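Local coordinates for protein Exo-beta-1,4-mannosidase (Rhizomucor miehei, PDB 4LYP) that hydrolyses terminal beta-1,4-linked mannose from beta-mannosides as a secreted fungal glycoside hydrolase of family 5, and also has transglycosylation activity, at residues A[210-215]-A[222-227]; A[204-209]-A[251-256]; A[114-119]-A[125-130]; A[94-99]-A[136-141]. All coordinates share one frame; numbering follows the deposited sequence. Where two conformers were deposited one is given.

Contact 1 (A[210-215]-A[222-227])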
loop_
_atom_site.group_PDB
_atom_site.type_symbol
_atom_site.label_atom_id
_atom_site.label_comp_id
_atom_site.label_asym_id
_atom_site.label_seq_id
_atom_site.Cartn_x
_atom_site.Cartn_y
_atom_site.Cartn_z
ATOM N N TYR A 210 -16.630 -6.469 6.667
ATOM C CA TYR A 210 -17.416 -6.272 7.872
ATOM C C TYR A 210 -16.606 -6.674 9.086
ATOM O O TYR A 210 -16.635 -5.971 10.120
ATOM C CB TYR A 210 -18.702 -7.148 7.767
ATOM C CG TYR A 210 -19.548 -7.050 9.024
ATOM C CD1 TYR A 210 -19.292 -7.867 10.136
ATOM C CD2 TYR A 210 -20.553 -6.095 9.142
ATOM C CE1 TYR A 210 -20.049 -7.722 11.309
ATOM C CE2 TYR A 210 -21.294 -5.949 10.294
ATOM C CZ TYR A 210 -20.994 -6.725 11.368
ATOM O OH TYR A 210 -21.786 -6.553 12.487
ATOM N N THR A 211 -15.890 -7.806 8.987
ATOM C CA THR A 211 -15.184 -8.330 10.153
ATOM C C THR A 211 -14.065 -7.340 10.541
ATOM O O THR A 211 -13.885 -7.068 11.732
ATOM C CB THR A 211 -14.587 -9.680 9.818
ATOM O OG1 THR A 211 -15.633 -10.605 9.544
ATOM C CG2 THR A 211 -13.782 -10.214 11.004
ATOM N N VAL A 212 -13.339 -6.769 9.583
ATOM C CA VAL A 212 -12.291 -5.799 9.936
ATOM C C VAL A 212 -12.880 -4.513 10.439
ATOM O O VAL A 212 -12.420 -3.962 11.471
ATOM C CB VAL A 212 -11.321 -5.569 8.760
ATOM C CG1 VAL A 212 -10.215 -4.629 9.154
ATOM C CG2 VAL A 212 -10.730 -6.897 8.281
ATOM N N GLN A 213 -13.910 -3.979 9.803
ATOM C CA GLN A 213 -14.477 -2.707 10.251
ATOM C C GLN A 213 -15.047 -2.799 11.655
ATOM O O GLN A 213 -15.071 -1.823 12.405
ATOM C CB GLN A 213 -15.531 -2.199 9.276
ATOM C CG GLN A 213 -14.938 -1.768 7.935
ATOM C CD GLN A 213 -15.993 -1.140 7.025
ATOM O OE1 GLN A 213 -17.123 -1.596 6.919
ATOM N NE2 GLN A 213 -15.630 -0.046 6.397
ATOM N N ASN A 214 -15.550 -4.012 12.040
ATOM C CA ASN A 214 -16.133 -4.211 13.387
ATOM C C ASN A 214 -15.202 -4.834 14.378
ATOM O O ASN A 214 -15.597 -5.161 15.498
ATOM C CB ASN A 214 -17.418 -5.010 13.200
ATOM C CG ASN A 214 -18.470 -4.123 12.590
ATOM O OD1 ASN A 214 -19.133 -3.345 13.304
ATOM N ND2 ASN A 214 -18.575 -4.139 11.269
ATOM N N ARG A 215 -13.918 -4.981 14.051
ATOM C CA ARG A 215 -12.954 -5.589 14.989
ATOM C C ARG A 215 -12.830 -4.690 16.227
ATOM O O ARG A 215 -12.635 -3.480 16.093
ATOM C CB ARG A 215 -11.586 -5.652 14.238
ATOM C CG ARG A 215 -10.394 -6.099 15.161
ATOM C CD ARG A 215 -10.543 -7.554 15.638
ATOM N NE ARG A 215 -9.318 -7.908 16.354
ATOM C CZ ARG A 215 -9.021 -9.169 16.687
ATOM N NH1 ARG A 215 -9.855 -10.187 16.363
ATOM N NH2 ARG A 215 -7.871 -9.427 17.281
ATOM N N LYS A 222 -10.588 0.002 21.093
ATOM C CA LYS A 222 -11.360 0.731 20.085
ATOM C C LYS A 222 -11.940 -0.190 19.036
ATOM O O LYS A 222 -11.232 -1.104 18.541
ATOM C CB LYS A 222 -10.487 1.825 19.421
ATOM C CG LYS A 222 -10.126 2.927 20.379
ATOM C CD LYS A 222 -9.300 4.016 19.721
ATOM C CE LYS A 222 -7.809 3.618 19.597
ATOM N NZ LYS A 222 -7.028 4.663 18.794
ATOM N N ILE A 223 -13.164 0.052 18.631
ATOM C CA ILE A 223 -13.701 -0.645 17.455
ATOM C C ILE A 223 -13.089 0.040 16.234
ATOM O O ILE A 223 -13.008 1.273 16.165
ATOM C CB ILE A 223 -15.222 -0.566 17.416
ATOM C CG1 ILE A 223 -15.810 -1.118 18.738
ATOM C CG2 ILE A 223 -15.738 -1.351 16.187
ATOM C CD1 ILE A 223 -15.513 -2.477 19.023
ATOM N N TYR A 224 -12.647 -0.775 15.245
ATOM C CA TYR A 224 -11.873 -0.139 14.128
ATOM C C TYR A 224 -12.617 1.013 13.460
ATOM O O TYR A 224 -12.041 2.052 13.146
ATOM C CB TYR A 224 -11.444 -1.180 13.104
ATOM C CG TYR A 224 -10.273 -2.049 13.473
ATOM C CD1 TYR A 224 -9.842 -2.282 14.792
ATOM C CD2 TYR A 224 -9.587 -2.726 12.449
ATOM C CE1 TYR A 224 -8.764 -3.139 15.066
ATOM C CE2 TYR A 224 -8.546 -3.594 12.698
ATOM C CZ TYR A 224 -8.143 -3.820 13.983
ATOM O OH TYR A 224 -7.115 -4.691 14.216
ATOM N N LYS A 225 -13.925 0.804 13.139
ATOM C CA LYS A 225 -14.711 1.821 12.437
ATOM C C LYS A 225 -14.901 3.094 13.263
ATOM O O LYS A 225 -15.311 4.113 12.709
ATOM C CB LYS A 225 -16.058 1.298 12.017
ATOM C CG LYS A 225 -17.001 0.916 13.160
ATOM C CD LYS A 225 -18.265 0.184 12.632
ATOM C CE LYS A 225 -19.242 -0.024 13.752
ATOM N NZ LYS A 225 -20.403 -0.793 13.235
ATOM N N GLU A 226 -14.563 3.075 14.565
ATOM C CA GLU A 226 -14.605 4.263 15.398
ATOM C C GLU A 226 -13.230 4.783 15.721
ATOM O O GLU A 226 -13.108 5.712 16.559
ATOM C CB GLU A 226 -15.389 3.885 16.697
ATOM C CG GLU A 226 -16.821 3.514 16.438
ATOM C CD GLU A 226 -17.613 4.703 15.973
ATOM O OE1 GLU A 226 -17.246 5.863 16.270
ATOM O OE2 GLU A 226 -18.713 4.463 15.580
ATOM N N ASP A 227 -12.166 4.254 15.108
ATOM C CA ASP A 227 -10.823 4.628 15.513
ATOM C C ASP A 227 -10.286 5.679 14.562
ATOM O O ASP A 227 -10.063 5.395 13.384
ATOM C CB ASP A 227 -9.935 3.348 15.445
ATOM C CG ASP A 227 -8.582 3.560 15.992
ATOM O OD1 ASP A 227 -8.208 4.732 16.332
ATOM O OD2 ASP A 227 -7.847 2.564 16.181
#
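Lys225 lies along the end of helix 197-213. Its CB sits 3.3 Å from Gln213 O and its CG 3.4 Å from the same oxygen, with CG held between the backbone N and the carbonyl carbon (chi1 65°). From there the extended chain carries CD and CE past Asn214 OD1, until NZ donates to that oxygen at 2.9 Å, tilted 20° from the carbonyl plane. A long lysine suits this path because its methylenes lie along the turn while its ammonium reaches the amide. The other half of the Asn214 amide turns back to the helix just ended: ND2 donates to Tyr210 O, which also receives Asn214 N.

The backbones are joined by Lys225 N to Gln213 O (3.0 Å) and Tyr224 N to Arg215 O (2.8 Å). Arg215 CB stands over the centre of the Tyr224 ring, 3.6 Å from its centroid, and CG continues across the same face. Both polar ends run on to Asp132, with Arg215 also pairing with Glu125.

The last helical carbonyl, Gln213 O, and Arg215 O just beyond it each receive an N-H from the 3-10 turn leading to barrel strand 230-234; the ammonium probably adds favourable electrostatics near this helix C-terminus.

Contact 2 (A[204-209]-A[251-256])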
loop_
_atom_site.group_PDB
_atom_site.type_symbol
_atom_site.label_atom_id
_atom_site.label_comp_id
_atom_site.label_asym_id
_atom_site.label_seq_id
_atom_site.Cartn_x
_atom_site.Cartn_y
_atom_site.Cartn_z
ATOM N N LEU A 204 -18.086 -13.093 -0.011
ATOM C CA LEU A 204 -17.023 -13.457 0.918
ATOM C C LEU A 204 -16.155 -12.251 1.264
ATOM O O LEU A 204 -15.719 -12.088 2.394
ATOM C CB LEU A 204 -16.114 -14.525 0.308
ATOM C CG LEU A 204 -16.816 -15.860 -0.046
ATOM C CD1 LEU A 204 -15.703 -16.799 -0.504
ATOM C CD2 LEU A 204 -17.581 -16.436 1.125
ATOM N N PHE A 205 -15.903 -11.382 0.272
ATOM C CA PHE A 205 -15.072 -10.194 0.479
ATOM C C PHE A 205 -15.783 -9.238 1.400
ATOM O O PHE A 205 -15.135 -8.708 2.340
ATOM C CB PHE A 205 -14.814 -9.611 -0.896
ATOM C CG PHE A 205 -13.997 -8.319 -0.950
ATOM C CD1 PHE A 205 -12.833 -8.143 -0.182
ATOM C CD2 PHE A 205 -14.354 -7.317 -1.846
ATOM C CE1 PHE A 205 -12.052 -7.018 -0.303
ATOM C CE2 PHE A 205 -13.600 -6.168 -1.973
ATOM C CZ PHE A 205 -12.429 -6.023 -1.226
ATOM N N LYS A 206 -17.092 -8.987 1.208
ATOM C CA LYS A 206 -17.865 -8.156 2.121
ATOM C C LYS A 206 -17.844 -8.725 3.542
ATOM O O LYS A 206 -17.838 -7.929 4.497
ATOM C CB LYS A 206 -19.287 -7.967 1.581
ATOM C CG LYS A 206 -19.341 -7.052 0.353
ATOM C CD LYS A 206 -20.779 -7.035 -0.215
ATOM C CE LYS A 206 -20.884 -6.138 -1.407
ATOM N NZ LYS A 206 -22.281 -6.210 -1.925
ATOM N N ASP A 207 -17.915 -10.032 3.677
ATOM C CA ASP A 207 -17.830 -10.604 4.991
ATOM C C ASP A 207 -16.512 -10.240 5.666
ATOM O O ASP A 207 -16.469 -9.948 6.883
ATOM C CB ASP A 207 -17.941 -12.148 4.948
ATOM C CG ASP A 207 -19.302 -12.644 4.538
ATOM O OD1 ASP A 207 -20.298 -11.901 4.608
ATOM O OD2 ASP A 207 -19.404 -13.848 4.186
ATOM N N HIS A 208 -15.402 -10.277 4.916
ATOM C CA HIS A 208 -14.127 -9.849 5.491
ATOM C C HIS A 208 -14.122 -8.376 5.855
ATOM O O HIS A 208 -13.644 -7.985 6.929
ATOM C CB HIS A 208 -12.975 -10.188 4.527
ATOM C CG HIS A 208 -11.671 -9.717 5.037
ATOM N ND1 HIS A 208 -11.131 -10.230 6.193
ATOM C CD2 HIS A 208 -10.831 -8.664 4.611
ATOM C CE1 HIS A 208 -9.989 -9.566 6.431
ATOM N NE2 HIS A 208 -9.792 -8.620 5.468
ATOM N N ILE A 209 -14.657 -7.506 4.935
ATOM C CA ILE A 209 -14.698 -6.100 5.222
ATOM C C ILE A 209 -15.471 -5.814 6.480
ATOM O O ILE A 209 -15.005 -5.048 7.368
ATOM C CB ILE A 209 -15.299 -5.308 4.023
ATOM C CG1 ILE A 209 -14.414 -5.470 2.789
ATOM C CG2 ILE A 209 -15.536 -3.879 4.388
ATOM C CD1 ILE A 209 -15.058 -4.917 1.521
ATOM N N SER A 251 -17.464 0.633 -2.761
ATOM C CA SER A 251 -17.176 1.847 -1.974
ATOM C C SER A 251 -18.373 2.222 -1.078
ATOM O O SER A 251 -18.199 2.657 0.029
ATOM C CB SER A 251 -16.786 2.994 -2.886
ATOM O OG SER A 251 -17.876 3.394 -3.761
ATOM N N THR A 252 -19.594 2.035 -1.603
ATOM C CA THR A 252 -20.791 2.404 -0.843
ATOM C C THR A 252 -20.952 1.437 0.330
ATOM O O THR A 252 -21.290 1.850 1.439
ATOM C CB THR A 252 -22.019 2.343 -1.785
ATOM O OG1 THR A 252 -21.857 3.370 -2.713
ATOM C CG2 THR A 252 -23.371 2.553 -1.013
ATOM N N PHE A 253 -20.662 0.144 0.119
ATOM C CA PHE A 253 -20.715 -0.842 1.196
ATOM C C PHE A 253 -19.742 -0.442 2.308
ATOM O O PHE A 253 -20.066 -0.446 3.488
ATOM C CB PHE A 253 -20.356 -2.246 0.670
ATOM C CG PHE A 253 -20.336 -3.298 1.708
ATOM C CD1 PHE A 253 -21.505 -3.963 2.062
ATOM C CD2 PHE A 253 -19.158 -3.610 2.392
ATOM C CE1 PHE A 253 -21.468 -4.958 3.068
ATOM C CE2 PHE A 253 -19.156 -4.543 3.379
ATOM C CZ PHE A 253 -20.293 -5.228 3.715
ATOM N N ILE A 254 -18.493 -0.094 1.918
ATOM C CA ILE A 254 -17.469 0.249 2.891
ATOM C C ILE A 254 -17.872 1.529 3.668
ATOM O O ILE A 254 -17.748 1.550 4.884
ATOM C CB ILE A 254 -16.088 0.460 2.197
ATOM C CG1 ILE A 254 -15.603 -0.871 1.689
ATOM C CG2 ILE A 254 -15.070 1.106 3.104
ATOM C CD1 ILE A 254 -14.391 -0.755 0.790
ATOM N N LYS A 255 -18.376 2.535 2.944
ATOM C CA LYS A 255 -18.760 3.784 3.586
ATOM C C LYS A 255 -19.911 3.574 4.565
ATOM O O LYS A 255 -19.897 4.077 5.696
ATOM C CB LYS A 255 -19.168 4.796 2.508
ATOM C CG LYS A 255 -19.554 6.138 3.107
ATOM C CD LYS A 255 -18.504 6.987 3.745
ATOM C CE LYS A 255 -17.519 7.490 2.746
ATOM N NZ LYS A 255 -16.517 8.525 3.340
ATOM N N LYS A 256 -20.927 2.800 4.164
ATOM C CA LYS A 256 -22.044 2.539 5.079
ATOM C C LYS A 256 -21.548 1.713 6.314
ATOM O O LYS A 256 -22.036 1.894 7.417
ATOM C CB LYS A 256 -23.142 1.777 4.337
ATOM C CG LYS A 256 -23.941 2.690 3.346
ATOM C CD LYS A 256 -25.107 1.940 2.737
ATOM C CE LYS A 256 -26.147 2.814 1.989
ATOM N NZ LYS A 256 -25.643 3.591 0.846
#
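Phe253 and Ile254 meet Lys206 and Ile209 where two neighbouring outer helices of the TIM barrel, 197-213 and 244-257, pack side by side. The two short segments run in nearly the same direction, their axes 10.9 Å apart and inclined at 26°, as suits consecutive helices around a beta/alpha barrel.

Along segment 251-256 the first residue to cross is Phe253. Its CG is anti to the backbone N (chi1 178°), which projects the ring towards helix 197-213. The aliphatic part of Lys206 lies over one face: CG is 3.8 Å from the ring centroid and only 5° off the normal, while CB approaches CZ to 3.6 Å and CD passes above the far side. This CH-pi contact suits a partly exposed seam, for lysine offers methylenes to the ring and still carries its charge beyond it. Ile209 comes from another direction, in the plane of the ring, with CG2 at the edge 3.8 Å from CE2.

One residue on, Ile254 turns to the more deeply buried side, where it also packs on Val263 of strand 262-264. A beta-branched isoleucine suits the position of Ile209, because its CG2 touches both the Phe253 ring edge and Ile254. Ile254 and Ile209 cross at about a right angle. CG1 of Ile254 rests 4.0 Å from CG2 of Ile209 and 4.1 Å from its CD1.

Contact 3 (A[114-119]-A[125-130])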
loop_
_atom_site.group_PDB
_atom_site.type_symbol
_atom_site.label_atom_id
_atom_site.label_comp_id
_atom_site.label_asym_id
_atom_site.label_seq_id
_atom_site.Cartn_x
_atom_site.Cartn_y
_atom_site.Cartn_z
ATOM N N PRO A 114 1.799 -16.938 8.336
ATOM C CA PRO A 114 0.453 -17.488 8.170
ATOM C C PRO A 114 -0.541 -16.377 7.719
ATOM O O PRO A 114 -0.340 -15.180 8.053
ATOM C CB PRO A 114 0.111 -18.020 9.596
ATOM C CG PRO A 114 0.915 -17.105 10.520
ATOM C CD PRO A 114 2.152 -16.716 9.759
ATOM N N SER A 115 -1.573 -16.792 7.002
ATOM C CA SER A 115 -2.600 -15.890 6.545
ATOM C C SER A 115 -3.512 -15.423 7.716
ATOM O O SER A 115 -3.726 -16.135 8.708
ATOM C CB SER A 115 -3.438 -16.562 5.479
ATOM O OG SER A 115 -4.076 -17.758 5.938
ATOM N N MET A 116 -4.069 -14.235 7.515
ATOM C CA MET A 116 -5.075 -13.731 8.460
ATOM C C MET A 116 -6.389 -14.556 8.424
ATOM O O MET A 116 -7.029 -14.770 9.430
ATOM C CB MET A 116 -5.337 -12.268 8.087
ATOM C CG MET A 116 -6.239 -11.487 8.985
ATOM S SD MET A 116 -6.672 -9.945 8.195
ATOM C CE MET A 116 -7.260 -9.023 9.628
ATOM N N MET A 117 -6.750 -14.931 7.180
ATOM C CA MET A 117 -8.049 -15.597 6.938
ATOM C C MET A 117 -7.756 -16.870 6.114
ATOM O O MET A 117 -7.839 -16.899 4.883
ATOM C CB MET A 117 -9.002 -14.684 6.235
ATOM C CG MET A 117 -10.403 -15.254 6.173
ATOM S SD MET A 117 -11.688 -14.185 5.497
ATOM C CE MET A 117 -11.325 -14.207 3.751
ATOM N N PRO A 118 -7.424 -17.975 6.824
ATOM C CA PRO A 118 -7.028 -19.195 6.109
ATOM C C PRO A 118 -8.140 -19.874 5.277
ATOM O O PRO A 118 -7.835 -20.534 4.288
ATOM C CB PRO A 118 -6.488 -20.161 7.242
ATOM C CG PRO A 118 -7.120 -19.554 8.500
ATOM C CD PRO A 118 -7.086 -18.049 8.257
ATOM N N GLN A 119 -9.389 -19.664 5.683
ATOM C CA GLN A 119 -10.557 -20.095 4.895
ATOM C C GLN A 119 -11.564 -18.972 5.068
ATOM O O GLN A 119 -11.540 -18.246 6.055
ATOM C CB GLN A 119 -11.166 -21.436 5.480
ATOM C CG GLN A 119 -10.235 -22.604 5.426
ATOM C CD GLN A 119 -10.908 -23.863 5.961
ATOM O OE1 GLN A 119 -10.900 -24.095 7.130
ATOM N NE2 GLN A 119 -11.508 -24.644 5.068
ATOM N N GLU A 125 -6.420 -15.799 14.784
ATOM C CA GLU A 125 -6.509 -14.746 15.779
ATOM C C GLU A 125 -5.143 -14.211 16.100
ATOM O O GLU A 125 -4.995 -13.032 16.403
ATOM C CB GLU A 125 -7.230 -15.256 17.014
ATOM C CG GLU A 125 -7.300 -14.247 18.132
ATOM C CD GLU A 125 -8.115 -12.940 17.821
ATOM O OE1 GLU A 125 -8.078 -12.037 18.706
ATOM O OE2 GLU A 125 -8.761 -12.817 16.781
ATOM N N GLY A 126 -4.086 -15.044 16.100
ATOM C CA GLY A 126 -2.732 -14.541 16.359
ATOM C C GLY A 126 -2.406 -13.445 15.323
ATOM O O GLY A 126 -1.775 -12.382 15.651
ATOM N N VAL A 127 -2.725 -13.662 14.081
ATOM C CA VAL A 127 -2.378 -12.695 13.051
ATOM C C VAL A 127 -3.302 -11.435 13.213
ATOM O O VAL A 127 -2.822 -10.323 13.122
ATOM C CB VAL A 127 -2.524 -13.311 11.622
ATOM C CG1 VAL A 127 -2.299 -12.255 10.549
ATOM C CG2 VAL A 127 -1.552 -14.466 11.478
ATOM N N PHE A 128 -4.571 -11.619 13.496
ATOM C CA PHE A 128 -5.444 -10.493 13.727
ATOM C C PHE A 128 -4.974 -9.613 14.854
ATOM O O PHE A 128 -5.018 -8.377 14.777
ATOM C CB PHE A 128 -6.882 -11.001 13.925
ATOM C CG PHE A 128 -7.965 -10.158 13.288
ATOM C CD1 PHE A 128 -7.907 -8.755 13.202
ATOM C CD2 PHE A 128 -9.085 -10.841 12.691
ATOM C CE1 PHE A 128 -8.939 -8.049 12.567
ATOM C CE2 PHE A 128 -10.147 -10.114 12.157
ATOM C CZ PHE A 128 -10.066 -8.745 12.033
ATOM N N VAL A 129 -4.507 -10.251 15.939
ATOM C CA VAL A 129 -3.975 -9.457 17.060
ATOM C C VAL A 129 -2.765 -8.639 16.599
ATOM O O VAL A 129 -2.522 -7.551 17.137
ATOM C CB VAL A 129 -3.711 -10.419 18.254
ATOM C CG1 VAL A 129 -2.805 -9.733 19.298
ATOM C CG2 VAL A 129 -4.985 -10.888 18.890
ATOM N N GLY A 130 -1.986 -9.142 15.630
ATOM C CA GLY A 130 -0.892 -8.329 15.117
ATOM C C GLY A 130 -1.388 -7.023 14.527
ATOM O O GLY A 130 -0.732 -5.989 14.640
#
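Met116 and Pro114 pack against Val127 and Phe128, joining the long loop that follows barrel strand 95-99 to the start of helix 125-140. In this TIM barrel the loop belongs to a beta-alpha connection, and it folds back on the helix it leads into. The contacts are of two kinds, aliphatic and Met-aromatic.

In the first, Val127 divides its two methyls between the loop residues: CG2 touches Pro114 CG at 3.7 Å and lies equally near Pro114 O, whereas CG1 faces Met116 CA at 3.8 Å and Met116 CB. A branched valine therefore spans two loop residues from one helical position. Pro114, preceded by a cis peptide bond, presents a rigid ring whose CG makes the touch.

The second is the Met-aromatic contact. The Met116 side chain is extended, with CG anti to the backbone N (chi1 -174°), and it delivers its terminal methyl over the centre of the Phe128 ring. The flexible, unbranched methionine can reach this far, and the flat phenylalanine gives the methyl a broad partner. Arg215 also meets Phe128, by a cation-pi interaction, and Tyr123 packs against it. Met116 SD is well above the same face, 5.1 Å from the centroid, and the closer group is CE, 3.5 Å from the centroid and 11° off the ring normal.

Contact 4 (A[94-99]-A[136-141])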
loop_
_atom_site.group_PDB
_atom_site.type_symbol
_atom_site.label_atom_id
_atom_site.label_comp_id
_atom_site.label_asym_id
_atom_site.label_seq_id
_atom_site.Cartn_x
_atom_site.Cartn_y
_atom_site.Cartn_z
ATOM N N ASN A 94 4.038 10.178 9.028
ATOM C CA ASN A 94 2.769 10.344 9.739
ATOM C C ASN A 94 1.679 9.373 9.247
ATOM O O ASN A 94 0.550 9.433 9.773
ATOM C CB ASN A 94 2.233 11.765 9.732
ATOM C CG ASN A 94 1.655 12.175 8.395
ATOM O OD1 ASN A 94 1.882 11.482 7.369
ATOM N ND2 ASN A 94 0.994 13.309 8.339
ATOM N N ASN A 95 1.959 8.505 8.276
ATOM C CA ASN A 95 0.922 7.739 7.628
ATOM C C ASN A 95 1.513 6.452 7.091
ATOM O O ASN A 95 2.544 6.475 6.408
ATOM C CB ASN A 95 0.316 8.563 6.435
ATOM C CG ASN A 95 -0.819 7.851 5.725
ATOM O OD1 ASN A 95 -0.608 7.262 4.650
ATOM N ND2 ASN A 95 -2.007 7.882 6.302
ATOM N N LEU A 96 0.898 5.308 7.501
ATOM C CA LEU A 96 1.320 4.004 6.954
ATOM C C LEU A 96 0.152 3.401 6.173
ATOM O O LEU A 96 -0.976 3.325 6.651
ATOM C CB LEU A 96 1.711 2.998 8.045
ATOM C CG LEU A 96 2.837 3.493 8.978
ATOM C CD1 LEU A 96 3.134 2.393 9.987
ATOM C CD2 LEU A 96 4.128 3.847 8.199
ATOM N N ARG A 97 0.470 2.988 4.943
ATOM C CA ARG A 97 -0.443 2.138 4.150
ATOM C C ARG A 97 -0.137 0.706 4.540
ATOM O O ARG A 97 1.003 0.259 4.403
ATOM C CB ARG A 97 -0.271 2.442 2.666
ATOM C CG ARG A 97 -1.173 1.584 1.803
ATOM C CD ARG A 97 -1.265 2.178 0.411
ATOM N NE ARG A 97 -2.005 1.291 -0.516
ATOM C CZ ARG A 97 -1.477 0.474 -1.417
ATOM N NH1 ARG A 97 -0.172 0.238 -1.445
ATOM N NH2 ARG A 97 -2.292 -0.184 -2.241
ATOM N N VAL A 98 -1.136 0.019 5.066
ATOM C CA VAL A 98 -0.965 -1.278 5.678
ATOM C C VAL A 98 -1.942 -2.269 5.017
ATOM O O VAL A 98 -2.919 -1.883 4.418
ATOM C CB VAL A 98 -1.101 -1.242 7.214
ATOM C CG1 VAL A 98 -0.113 -0.234 7.781
ATOM C CG2 VAL A 98 -2.515 -0.964 7.633
ATOM N N MET A 99 -1.643 -3.530 5.211
ATOM C CA MET A 99 -2.501 -4.573 4.667
ATOM C C MET A 99 -3.353 -5.184 5.786
ATOM O O MET A 99 -2.889 -5.700 6.728
ATOM C CB MET A 99 -1.634 -5.628 3.967
ATOM C CG MET A 99 -2.406 -6.722 3.216
ATOM S SD MET A 99 -3.736 -6.198 2.046
ATOM C CE MET A 99 -3.032 -7.275 0.841
ATOM N N ASP A 136 -2.319 0.073 17.435
ATOM C CA ASP A 136 -2.064 0.681 18.696
ATOM C C ASP A 136 -0.703 1.400 18.713
ATOM O O ASP A 136 -0.590 2.507 19.272
ATOM C CB ASP A 136 -2.128 -0.344 19.847
ATOM C CG ASP A 136 -1.935 0.348 21.164
ATOM O OD1 ASP A 136 -2.826 1.096 21.561
ATOM O OD2 ASP A 136 -0.859 0.156 21.779
ATOM N N THR A 137 0.307 0.807 18.072
ATOM C CA THR A 137 1.619 1.410 18.021
ATOM C C THR A 137 1.588 2.652 17.153
ATOM O O THR A 137 2.188 3.685 17.485
ATOM C CB THR A 137 2.669 0.403 17.545
ATOM O OG1 THR A 137 2.557 -0.810 18.329
ATOM C CG2 THR A 137 4.068 0.936 17.624
ATOM N N MET A 138 0.881 2.584 16.030
ATOM C CA MET A 138 0.680 3.780 15.162
ATOM C C MET A 138 0.037 4.894 15.990
ATOM O O MET A 138 0.443 6.051 15.887
ATOM C CB MET A 138 -0.175 3.406 13.984
ATOM C CG MET A 138 0.628 2.576 12.985
ATOM S SD MET A 138 -0.371 2.052 11.565
ATOM C CE MET A 138 -0.587 3.650 10.800
ATOM N N ASP A 139 -0.960 4.581 16.775
ATOM C CA ASP A 139 -1.644 5.571 17.624
ATOM C C ASP A 139 -0.600 6.273 18.536
ATOM O O ASP A 139 -0.539 7.493 18.600
ATOM C CB ASP A 139 -2.670 4.829 18.522
ATOM C CG ASP A 139 -3.617 5.763 19.275
ATOM O OD1 ASP A 139 -3.512 6.995 19.151
ATOM O OD2 ASP A 139 -4.511 5.219 19.939
ATOM N N ARG A 140 0.285 5.521 19.159
ATOM C CA ARG A 140 1.302 6.057 20.062
ATOM C C ARG A 140 2.250 7.024 19.369
ATOM O O ARG A 140 2.766 7.926 19.981
ATOM C CB ARG A 140 1.996 4.815 20.695
ATOM C CG ARG A 140 1.107 4.148 21.823
ATOM C CD ARG A 140 1.533 2.732 22.228
ATOM N NE ARG A 140 1.031 2.168 23.496
ATOM C CZ ARG A 140 1.651 2.334 24.682
ATOM N NH1 ARG A 140 2.724 3.109 24.691
ATOM N NH2 ARG A 140 1.242 1.765 25.868
ATOM N N TYR A 141 2.456 6.813 18.067
ATOM C CA TYR A 141 3.339 7.674 17.302
ATOM C C TYR A 141 2.596 8.693 16.432
ATOM O O TYR A 141 3.181 9.292 15.501
ATOM C CB TYR A 141 4.343 6.845 16.434
ATOM C CG TYR A 141 5.360 6.172 17.342
ATOM C CD1 TYR A 141 6.469 6.975 17.813
ATOM C CD2 TYR A 141 5.220 4.859 17.787
ATOM C CE1 TYR A 141 7.409 6.382 18.628
ATOM C CE2 TYR A 141 6.121 4.297 18.623
ATOM C CZ TYR A 141 7.234 5.036 19.054
ATOM O OH TYR A 141 8.182 4.419 19.858
#
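Strand 95-99 and the C-terminal end of helix 125-140 face each other across a single layer of side chains, and the nearest backbone pair, Leu96 and Met138, has its CA atoms 8.2 Å apart. Together with strand 144-148, which runs parallel to 95-99 and pairs with it, they form a beta-alpha-beta crossover, the repeating unit of the TIM barrel. The alternation of the strand sorts its residues: Leu96 and Val98 turn towards the helix, while Asn95 and Arg97 turn away from it, into the barrel. Apolar residues therefore fill the strand-helix layer, and polar ones occupy the other side, where Arg97 forms a salt bridge with Glu337 and a hydrogen bond with Asn237.

The helix contributes chiefly Met138. Its chain leaves the backbone with CG anti to the carbonyl carbon (chi1 -74°), continues straight through chi2, and bends at chi3 (69°). That bend turns CE towards the strand, 3.6 Å from Leu96 CB. The chain crosses Leu96 so that the sulfur and CG both lie 3.9 Å from Leu96 CD1. A flexible thioether suits such a place, since it can be shaped around a neighbouring branched side chain without asking for a polar partner.

Leu96 is also covered by Ile85 and Met88 of helix 78-90, and Met138 rests on Ala145 of strand 144-148. Farther along the strand the contact thins to a more distant approach, Val98 CG1 to Met138 SD at 4.4 Å.

How the contacts relate
The four contacts belong to one TIM barrel. Helix 125-140 serves contact 3 at its start and contact 4 near its end, and helix 197-213 joins contact 2 to contact 1, whose centres are 12 Å apart; there Gln213 NE2 probably donates to Ile254 O at 3.1 Å. Salt bridges connect contact 1 to its neighbours: Arg215 NH1 to Glu125 OE2 of contact 3 at 2.9 Å, and Lys222 NZ to Asp139 OD2 of contact 4 at 2.8 Å. His208 CE1 of contact 2 packs on Met116 SD of contact 3 at 3.8 Å. Contact 4 is linked to the pocket through its strand: Arg97 bonds Asn237, next in sequence to Glu238, which helps bind a guanidine with Trp153, Trp293, Asn296 and Glu416.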